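Local coordinates for protein DNA ligase (Aquifex aeolicus, PDB 3QWU) that probably joins nucleic acid ends as an ATP-dependent ligase of the nucleotidyltransferase family, and binds adenosine and calcium, at residues 58-63 / 216-221; 165-170 / 223-228; 186-191 / 205-210. One frame throughout, in Å; residues are numbered along the deposited sequence.

Interaction 1: 58-63 / 216-221; sequences GRIFLL and VVFKED. With ADN (adenosine), chain C.
The ring of Phe218 is the flat group on which the contact turns: Leu63 CD1 and Ile60 CD1 each approach it obliquely, neither squarely over a face nor in the plane of an edge. Leu63 CD1 lies 3.7 Å from Phe218 CZ, and Ile60 CD1 lies 4.1 Å from Phe218 CE2, so the two methyls press on the far end of the ring, both side chains crossing it at about a right angle. Ile60 reaches this far because CG1 sits between the backbone N and the carbonyl carbon (chi1 46°) and the chain then runs straight out to CD1. The ring also rests on Phe71 of a loop, Val77 of strand 75-80 and Ile201 of helix 195-210. Strand 227-231 runs between strands 58-60 and 215-220, so the contact spans a strand on one side of the mixed sheet. Beyond it, Arg59 and Ile60 extend that sheet into a strand of the second subunit. Strand alternation sends the flanking side chains to adenosine: Val217 CG2 stands over the six-membered ring of the base, 3.6 Å from ADN N1. Lys219, extended beyond CG, donates from NZ to ADN N1 at 2.9 Å. The sequence VVFK is consistent with motif IV of covalent nucleotidyltransferases. Across the two segments no hydrogen bond forms and all three touching residues are buried. Their cohesion is therefore apolar, a buried grip on the strand whose Lys219 NZ, paired with Glu78 and Asp158, supplies the polar bond to the base.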
# COMPACT_ATOMS: atom_id res chain seq x y z
N GLY A 58 -20.24 -2.31 7.03
CA GLY A 58 -19.60 -1.17 6.39
C GLY A 58 -19.10 -0.12 7.38
O GLY A 58 -19.53 -0.05 8.55
N ARG A 59 -18.19 0.69 6.88
CA ARG A 59 -17.50 1.70 7.63
C ARG A 59 -17.95 3.02 7.06
O ARG A 59 -17.93 3.19 5.87
CB ARG A 59 -15.99 1.51 7.39
CG ARG A 59 -15.05 1.92 8.56
CD ARG A 59 -13.58 1.41 8.43
NE ARG A 59 -13.19 0.27 9.30
CZ ARG A 59 -12.88 -0.97 8.84
NH1 ARG A 59 -12.53 -1.92 9.69
NH2 ARG A 59 -12.93 -1.29 7.52
N ILE A 60 -18.38 3.95 7.91
CA ILE A 60 -18.47 5.35 7.52
C ILE A 60 -17.21 6.08 7.97
O ILE A 60 -16.60 5.77 9.04
CB ILE A 60 -19.70 6.13 8.09
CG1 ILE A 60 -19.92 5.89 9.58
CG2 ILE A 60 -20.93 5.77 7.35
CD1 ILE A 60 -21.19 6.59 10.18
N PHE A 61 -16.84 7.07 7.16
CA PHE A 61 -15.61 7.86 7.38
C PHE A 61 -15.95 9.24 7.93
O PHE A 61 -15.09 9.89 8.53
CB PHE A 61 -14.85 8.03 6.07
CG PHE A 61 -14.08 6.78 5.61
CD1 PHE A 61 -14.71 5.53 5.49
CD2 PHE A 61 -12.73 6.89 5.24
CE1 PHE A 61 -13.98 4.39 5.06
CE2 PHE A 61 -11.99 5.78 4.81
CZ PHE A 61 -12.63 4.52 4.71
N LEU A 62 -17.19 9.70 7.70
CA LEU A 62 -17.63 11.01 8.22
C LEU A 62 -18.71 10.66 9.20
O LEU A 62 -19.64 9.94 8.87
CB LEU A 62 -18.16 11.93 7.12
CG LEU A 62 -17.08 12.65 6.29
CD1 LEU A 62 -17.65 13.48 5.12
CD2 LEU A 62 -16.24 13.54 7.19
N LEU A 63 -18.54 11.06 10.44
CA LEU A 63 -19.47 10.62 11.47
C LEU A 63 -20.83 11.30 11.21
O LEU A 63 -21.86 10.63 11.12
CB LEU A 63 -18.93 10.95 12.86
CG LEU A 63 -19.67 10.54 14.12
CD1 LEU A 63 -20.08 9.08 14.12
CD2 LEU A 63 -18.72 10.82 15.31
N VAL A 216 -17.25 2.45 17.70
CA VAL A 216 -18.59 1.97 17.97
C VAL A 216 -19.15 1.29 16.75
O VAL A 216 -18.66 1.49 15.62
CB VAL A 216 -19.52 3.16 18.38
CG1 VAL A 216 -18.95 3.86 19.60
CG2 VAL A 216 -19.69 4.15 17.18
N VAL A 217 -20.19 0.47 16.98
CA VAL A 217 -21.07 -0.04 15.90
C VAL A 217 -22.46 0.53 16.03
O VAL A 217 -23.04 0.49 17.08
CB VAL A 217 -21.21 -1.58 15.93
CG1 VAL A 217 -22.00 -2.08 14.72
CG2 VAL A 217 -19.85 -2.21 15.95
N PHE A 218 -23.00 1.06 14.93
CA PHE A 218 -24.33 1.62 14.93
C PHE A 218 -25.31 0.56 14.39
O PHE A 218 -24.99 -0.08 13.40
CB PHE A 218 -24.37 2.85 14.03
CG PHE A 218 -23.38 3.92 14.42
CD1 PHE A 218 -23.64 4.76 15.46
CD2 PHE A 218 -22.20 4.10 13.69
CE1 PHE A 218 -22.79 5.77 15.82
CE2 PHE A 218 -21.33 5.08 14.04
CZ PHE A 218 -21.64 5.94 15.14
N LYS A 219 -26.45 0.38 15.06
CA LYS A 219 -27.46 -0.68 14.71
C LYS A 219 -28.88 -0.17 14.64
O LYS A 219 -29.48 0.15 15.66
CB LYS A 219 -27.40 -1.84 15.70
CG LYS A 219 -25.98 -2.34 15.89
CD LYS A 219 -25.81 -3.68 16.58
CE LYS A 219 -24.29 -4.02 16.69
NZ LYS A 219 -23.99 -5.27 17.48
N GLU A 220 -29.40 -0.08 13.42
CA GLU A 220 -30.72 0.47 13.16
C GLU A 220 -31.78 -0.34 13.86
O GLU A 220 -31.80 -1.56 13.82
CB GLU A 220 -31.02 0.57 11.66
CG GLU A 220 -32.16 1.57 11.32
CD GLU A 220 -32.35 1.70 9.82
OE1 GLU A 220 -32.96 0.81 9.23
OE2 GLU A 220 -31.81 2.64 9.21
N ASP A 221 -32.66 0.37 14.55
CA ASP A 221 -33.67 -0.25 15.39
C ASP A 221 -34.82 -0.51 14.43
O ASP A 221 -35.78 0.22 14.39
CB ASP A 221 -34.04 0.73 16.49
CG ASP A 221 -35.03 0.16 17.50
OD1 ASP A 221 -34.90 -1.03 17.87
OD2 ASP A 221 -35.91 0.94 17.96
O5' ADN C . -16.75 -6.27 11.22
C5' ADN C . -16.79 -5.67 12.52
C4' ADN C . -16.20 -6.62 13.55
O4' ADN C . -16.03 -5.98 14.84
C3' ADN C . -17.13 -7.81 13.78
O3' ADN C . -16.91 -8.92 12.92
C2' ADN C . -16.92 -8.16 15.25
O2' ADN C . -16.06 -9.27 15.39
C1' ADN C . -16.28 -6.93 15.90
N9 ADN C . -17.14 -6.28 16.91
C8 ADN C . -16.67 -5.77 18.07
N7 ADN C . -17.65 -5.22 18.82
C5 ADN C . -18.78 -5.35 18.08
C6 ADN C . -20.18 -4.94 18.26
N6 ADN C . -20.50 -4.30 19.42
N1 ADN C . -21.09 -5.28 17.29
C2 ADN C . -20.69 -5.92 16.15
N3 ADN C . -19.41 -6.30 15.91
C4 ADN C . -18.44 -6.05 16.83

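Interaction 2: 165-170 / 223-228; sequences QGFLSQ and ERNKRA
Phe167 and Arg227 meet as nearly parallel plates: the guanidinium lies flat on one face of the ring, with planes 22° apart and centres 3.9 Å apart. The overlap is offset. Phe167 CD2 sits over the middle of the guanidinium, 3.4 Å from Arg227 CZ, while Arg227 NH1 stands above the rim of the ring, 3.5 Å from Phe167 CE2. With CZ 35° off the ring normal, this is an off-centre cation-pi contact. A bend at chi2 (113°) turns the arginine chain so that its flat end faces the ring. Asn225 OD1 steadies that end, accepting from Arg227 NH2 at 3.2 Å; Arg227 NE adds only weak bonds to Asn225 O and OD1. Arg227 NH1 is salt-bridged to Asp158. The same Asn225 OD1 lies 3.7 Å from Phe167 CB and accepts from a water at 3.1 Å; that water also donates to Leu168 O at 2.6 Å, bridging the segments. Asn225 ND2 binds Glu220 O, tying the amide to the preceding strand. A leucine in place of Arg227 would probably lose the flat cationic stack on Phe167, leave Asp158 with Lys219 but without its guanidinium partner, and take the NH2 donor from Asn225 OD1. Segment 223-228 closes the turn between antiparallel strands 215-220 and 227-231 and enters the second. The stack joins this hairpin of the mixed sheet to the loop that follows 153-161, the outermost strand of a second, antiparallel sheet, and leads into helix 170-180, capped by Ser169; Tyr54, which meets the Phe167 ring, lines the adenosine pocket.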
# COMPACT_ATOMS: atom_id res chain seq x y z
N GLN A 165 -30.29 -16.03 8.66
CA GLN A 165 -29.27 -15.06 8.32
C GLN A 165 -29.29 -13.79 9.13
O GLN A 165 -28.31 -13.09 9.20
CB GLN A 165 -29.39 -14.66 6.85
CG GLN A 165 -28.55 -15.51 5.94
CD GLN A 165 -28.37 -14.82 4.65
OE1 GLN A 165 -27.49 -13.97 4.52
NE2 GLN A 165 -29.22 -15.13 3.68
N GLY A 166 -30.42 -13.46 9.74
CA GLY A 166 -30.50 -12.18 10.41
C GLY A 166 -30.07 -12.25 11.85
O GLY A 166 -29.34 -13.12 12.25
N PHE A 167 -30.58 -11.30 12.61
CA PHE A 167 -30.16 -11.02 13.93
C PHE A 167 -31.37 -10.85 14.84
O PHE A 167 -32.37 -10.28 14.44
CB PHE A 167 -29.37 -9.71 13.91
CG PHE A 167 -27.98 -9.80 13.28
CD1 PHE A 167 -27.04 -10.70 13.75
CD2 PHE A 167 -27.60 -8.92 12.29
CE1 PHE A 167 -25.77 -10.74 13.23
CE2 PHE A 167 -26.31 -8.97 11.74
CZ PHE A 167 -25.40 -9.90 12.22
N LEU A 168 -31.30 -11.31 16.07
CA LEU A 168 -32.33 -10.96 17.01
C LEU A 168 -32.31 -9.43 17.18
O LEU A 168 -31.29 -8.80 17.04
CB LEU A 168 -32.16 -11.70 18.34
CG LEU A 168 -32.58 -13.19 18.40
CD1 LEU A 168 -32.02 -14.12 17.28
CD2 LEU A 168 -32.22 -13.76 19.79
N SER A 169 -33.46 -8.85 17.41
CA SER A 169 -33.59 -7.43 17.56
C SER A 169 -32.80 -6.98 18.80
O SER A 169 -32.44 -7.81 19.64
CB SER A 169 -35.06 -7.08 17.72
OG SER A 169 -35.55 -7.82 18.83
N GLN A 170 -32.59 -5.68 18.92
CA GLN A 170 -31.96 -5.13 20.10
C GLN A 170 -32.68 -5.50 21.39
O GLN A 170 -32.05 -5.93 22.34
CB GLN A 170 -31.77 -3.61 20.01
CG GLN A 170 -30.75 -3.10 21.06
CD GLN A 170 -29.29 -3.30 20.64
OE1 GLN A 170 -29.01 -3.58 19.49
NE2 GLN A 170 -28.36 -3.08 21.55
N GLU A 223 -36.53 -3.36 11.06
CA GLU A 223 -36.54 -4.65 10.37
C GLU A 223 -35.29 -4.90 9.52
O GLU A 223 -34.67 -5.93 9.62
CB GLU A 223 -37.81 -4.85 9.52
CG GLU A 223 -38.94 -5.60 10.25
CD GLU A 223 -38.54 -7.00 10.73
OE1 GLU A 223 -37.80 -7.70 9.99
OE2 GLU A 223 -38.97 -7.39 11.84
N ARG A 224 -34.91 -3.97 8.69
CA ARG A 224 -33.72 -4.23 7.89
C ARG A 224 -32.46 -4.21 8.78
O ARG A 224 -31.46 -4.84 8.47
CB ARG A 224 -33.65 -3.26 6.71
CG ARG A 224 -33.41 -1.83 7.11
CD ARG A 224 -32.94 -1.03 5.94
NE ARG A 224 -32.43 0.26 6.39
CZ ARG A 224 -32.11 1.26 5.59
NH1 ARG A 224 -31.63 2.39 6.12
NH2 ARG A 224 -32.25 1.15 4.26
N ASN A 225 -32.54 -3.53 9.93
CA ASN A 225 -31.51 -3.60 10.96
C ASN A 225 -30.09 -3.29 10.43
O ASN A 225 -29.14 -4.01 10.70
CB ASN A 225 -31.57 -4.98 11.62
CG ASN A 225 -30.67 -5.11 12.85
OD1 ASN A 225 -30.21 -6.19 13.14
ND2 ASN A 225 -30.44 -4.03 13.56
N LYS A 226 -29.98 -2.21 9.68
CA LYS A 226 -28.77 -1.88 9.00
C LYS A 226 -27.73 -1.51 10.06
O LYS A 226 -28.05 -0.91 11.11
CB LYS A 226 -29.02 -0.77 7.97
CG LYS A 226 -27.80 -0.02 7.40
CD LYS A 226 -27.86 0.07 5.84
CE LYS A 226 -27.31 1.34 5.26
NZ LYS A 226 -28.31 2.40 5.00
N ARG A 227 -26.50 -1.94 9.78
CA ARG A 227 -25.36 -1.68 10.64
C ARG A 227 -24.29 -0.85 9.95
O ARG A 227 -24.15 -0.87 8.72
CB ARG A 227 -24.72 -3.00 11.04
CG ARG A 227 -25.48 -3.75 12.06
CD ARG A 227 -26.09 -5.05 11.55
NE ARG A 227 -26.97 -5.47 12.62
CZ ARG A 227 -26.57 -6.05 13.75
NH1 ARG A 227 -25.28 -6.40 13.93
NH2 ARG A 227 -27.46 -6.32 14.69
N ALA A 228 -23.51 -0.16 10.78
CA ALA A 228 -22.35 0.63 10.32
C ALA A 228 -21.38 0.86 11.45
O ALA A 228 -21.78 0.99 12.57
CB ALA A 228 -22.78 1.95 9.72
O HOH W 1 -30.37 -6.45 16.26

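Interaction 3: 186-191 / 205-210; sequences EILGRF and LKRFNE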
# COMPACT_ATOMS: atom_id res chain seq x y z
N GLU A 186 -20.44 -2.69 25.79
CA GLU A 186 -21.08 -1.54 26.41
C GLU A 186 -22.14 -1.02 25.46
O GLU A 186 -21.88 -0.92 24.27
CB GLU A 186 -20.06 -0.42 26.74
CG GLU A 186 -20.74 0.93 27.17
CD GLU A 186 -19.79 2.05 27.57
OE1 GLU A 186 -18.59 1.92 27.32
OE2 GLU A 186 -20.24 3.08 28.14
N ILE A 187 -23.32 -0.64 25.99
CA ILE A 187 -24.37 -0.06 25.18
C ILE A 187 -24.42 1.41 25.53
O ILE A 187 -24.59 1.76 26.71
CB ILE A 187 -25.73 -0.64 25.45
CG1 ILE A 187 -25.73 -2.18 25.43
CG2 ILE A 187 -26.77 -0.08 24.43
CD1 ILE A 187 -25.97 -2.87 24.03
N LEU A 188 -24.25 2.28 24.52
CA LEU A 188 -24.22 3.73 24.77
C LEU A 188 -25.61 4.35 24.80
O LEU A 188 -25.82 5.36 25.46
CB LEU A 188 -23.38 4.46 23.73
CG LEU A 188 -21.87 4.31 23.87
CD1 LEU A 188 -21.40 4.76 25.28
CD2 LEU A 188 -21.33 2.88 23.48
N GLY A 189 -26.53 3.71 24.06
CA GLY A 189 -27.92 4.06 24.06
C GLY A 189 -28.48 4.10 22.65
O GLY A 189 -27.86 3.61 21.68
N ARG A 190 -29.67 4.69 22.55
CA ARG A 190 -30.48 4.73 21.35
C ARG A 190 -30.54 6.16 20.89
O ARG A 190 -30.89 7.05 21.67
CB ARG A 190 -31.89 4.26 21.69
CG ARG A 190 -32.83 4.22 20.53
CD ARG A 190 -34.03 3.49 20.93
NE ARG A 190 -34.82 3.09 19.79
CZ ARG A 190 -35.71 3.85 19.20
NH1 ARG A 190 -35.90 5.10 19.63
NH2 ARG A 190 -36.41 3.38 18.16
N PHE A 191 -30.21 6.39 19.63
CA PHE A 191 -29.97 7.75 19.14
C PHE A 191 -30.62 7.98 17.81
O PHE A 191 -30.98 7.02 17.13
CB PHE A 191 -28.46 8.03 19.00
CG PHE A 191 -27.73 8.05 20.31
CD1 PHE A 191 -27.66 9.21 21.06
CD2 PHE A 191 -27.11 6.90 20.79
CE1 PHE A 191 -27.00 9.21 22.30
CE2 PHE A 191 -26.43 6.91 21.99
CZ PHE A 191 -26.38 8.05 22.75
N LEU A 205 -17.36 9.46 20.98
CA LEU A 205 -16.15 9.10 20.22
C LEU A 205 -14.90 9.84 20.65
O LEU A 205 -13.85 9.25 20.68
CB LEU A 205 -16.37 9.19 18.69
CG LEU A 205 -17.17 7.91 18.32
CD1 LEU A 205 -17.95 8.21 17.16
CD2 LEU A 205 -16.28 6.61 18.12
N LYS A 206 -15.04 11.09 21.03
CA LYS A 206 -13.96 11.85 21.57
C LYS A 206 -13.46 11.19 22.85
O LYS A 206 -12.27 11.06 23.05
CB LYS A 206 -14.45 13.28 21.89
CG LYS A 206 -13.39 14.20 22.48
CD LYS A 206 -14.00 15.34 23.24
CE LYS A 206 -12.96 16.36 23.66
NZ LYS A 206 -12.83 16.48 25.15
N ARG A 207 -14.38 10.76 23.71
CA ARG A 207 -14.03 10.13 24.99
C ARG A 207 -13.34 8.75 24.77
O ARG A 207 -12.25 8.45 25.24
CB ARG A 207 -15.27 10.04 25.89
CG ARG A 207 -14.94 9.52 27.29
CD ARG A 207 -16.12 9.41 28.19
NE ARG A 207 -17.05 8.35 27.86
CZ ARG A 207 -18.21 8.50 27.23
NH1 ARG A 207 -18.65 9.68 26.84
NH2 ARG A 207 -18.96 7.44 27.03
N PHE A 208 -13.96 7.93 23.94
CA PHE A 208 -13.43 6.63 23.61
C PHE A 208 -12.03 6.75 23.06
O PHE A 208 -11.10 5.97 23.38
CB PHE A 208 -14.39 6.02 22.53
CG PHE A 208 -15.45 5.16 23.08
CD1 PHE A 208 -15.92 5.35 24.33
CD2 PHE A 208 -15.94 4.11 22.34
CE1 PHE A 208 -16.88 4.50 24.88
CE2 PHE A 208 -16.93 3.25 22.85
CZ PHE A 208 -17.41 3.45 24.11
N ASN A 209 -11.88 7.72 22.17
CA ASN A 209 -10.61 7.95 21.52
C ASN A 209 -9.60 8.30 22.58
O ASN A 209 -8.53 7.78 22.59
CB ASN A 209 -10.66 9.09 20.46
CG ASN A 209 -9.30 9.23 19.70
OD1 ASN A 209 -8.77 8.26 19.15
ND2 ASN A 209 -8.71 10.35 19.80
N GLU A 210 -9.95 9.20 23.49
CA GLU A 210 -9.05 9.52 24.58
C GLU A 210 -8.82 8.35 25.48
O GLU A 210 -7.76 8.25 26.05
CB GLU A 210 -9.58 10.70 25.40
CG GLU A 210 -9.57 12.04 24.65
CD GLU A 210 -10.48 13.11 25.27
OE1 GLU A 210 -11.18 12.82 26.25
OE2 GLU A 210 -10.53 14.26 24.79
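Phe208 and Arg207, which meet Glu186 and Leu188 across this contact, project from a helical turn whose shortest sound polar bond runs from Asn209 N to Leu205 O, 2.9 Å. No hydrogen bond crosses between the segments. Instead, Glu186 OE1 approaches the edge of the Phe208 ring, near its plane and 3.7 Å from CZ, with carboxylate and ring turned 47° against each other. An acidic oxygen at the electropositive rim of an aromatic ring is likely to be mildly favourable. The Glu186 chain is fully extended (chi1 169°, chi2 177°), which carries its carboxylate to that rim. Strand 187-191, helix 195-210 and strand 215-220 form a beta-alpha-beta crossover: the two strands are parallel, with strand 75-80 between them in the mixed sheet. Leu188 is an apolar link from the outer strand to the helix, beside Phe191, which packs on Ile201 and Ile204, and its two methyls divide the work. CD2 meets Phe208 CZ at 4.0 Å, coming obliquely to the ring, while CD1 lies at the edge of the Arg207 guanidinium, also 4.0 Å away from NH2. The charges of Glu186 and Arg207 stay apart, with OE2 and NH2 separated by 4.7 Å. Leu188 and Gly189 both bond through their backbones to Val77, consistent with a beta bulge, and on the inner side Phe208 packs against Val216.

Overall arrangement
Interactions 1 and 2 have centres 13 Å apart and share the hairpin of strands 215-220 and 227-231: Phe218 N lies 2.7 Å from Ala228 O, and Glu220 N 2.8 Å from Lys226 O. The centre of interaction 3 lies 12 Å from that of interaction 1, on the helix-bearing side of the same sheet, where Val216 CG1 packs 3.9 Å from Phe208 CE2. Interactions 2 and 3 are farther apart, 20 Å between centres. Their relation to adenosine is graded: interaction 1 supplies Lys219 and Val217 to the pocket, Arg227 of interaction 2 comes within about 5 Å of the nucleoside, next to Lys219, and Leu188 of interaction 3 remains about 8 Å away.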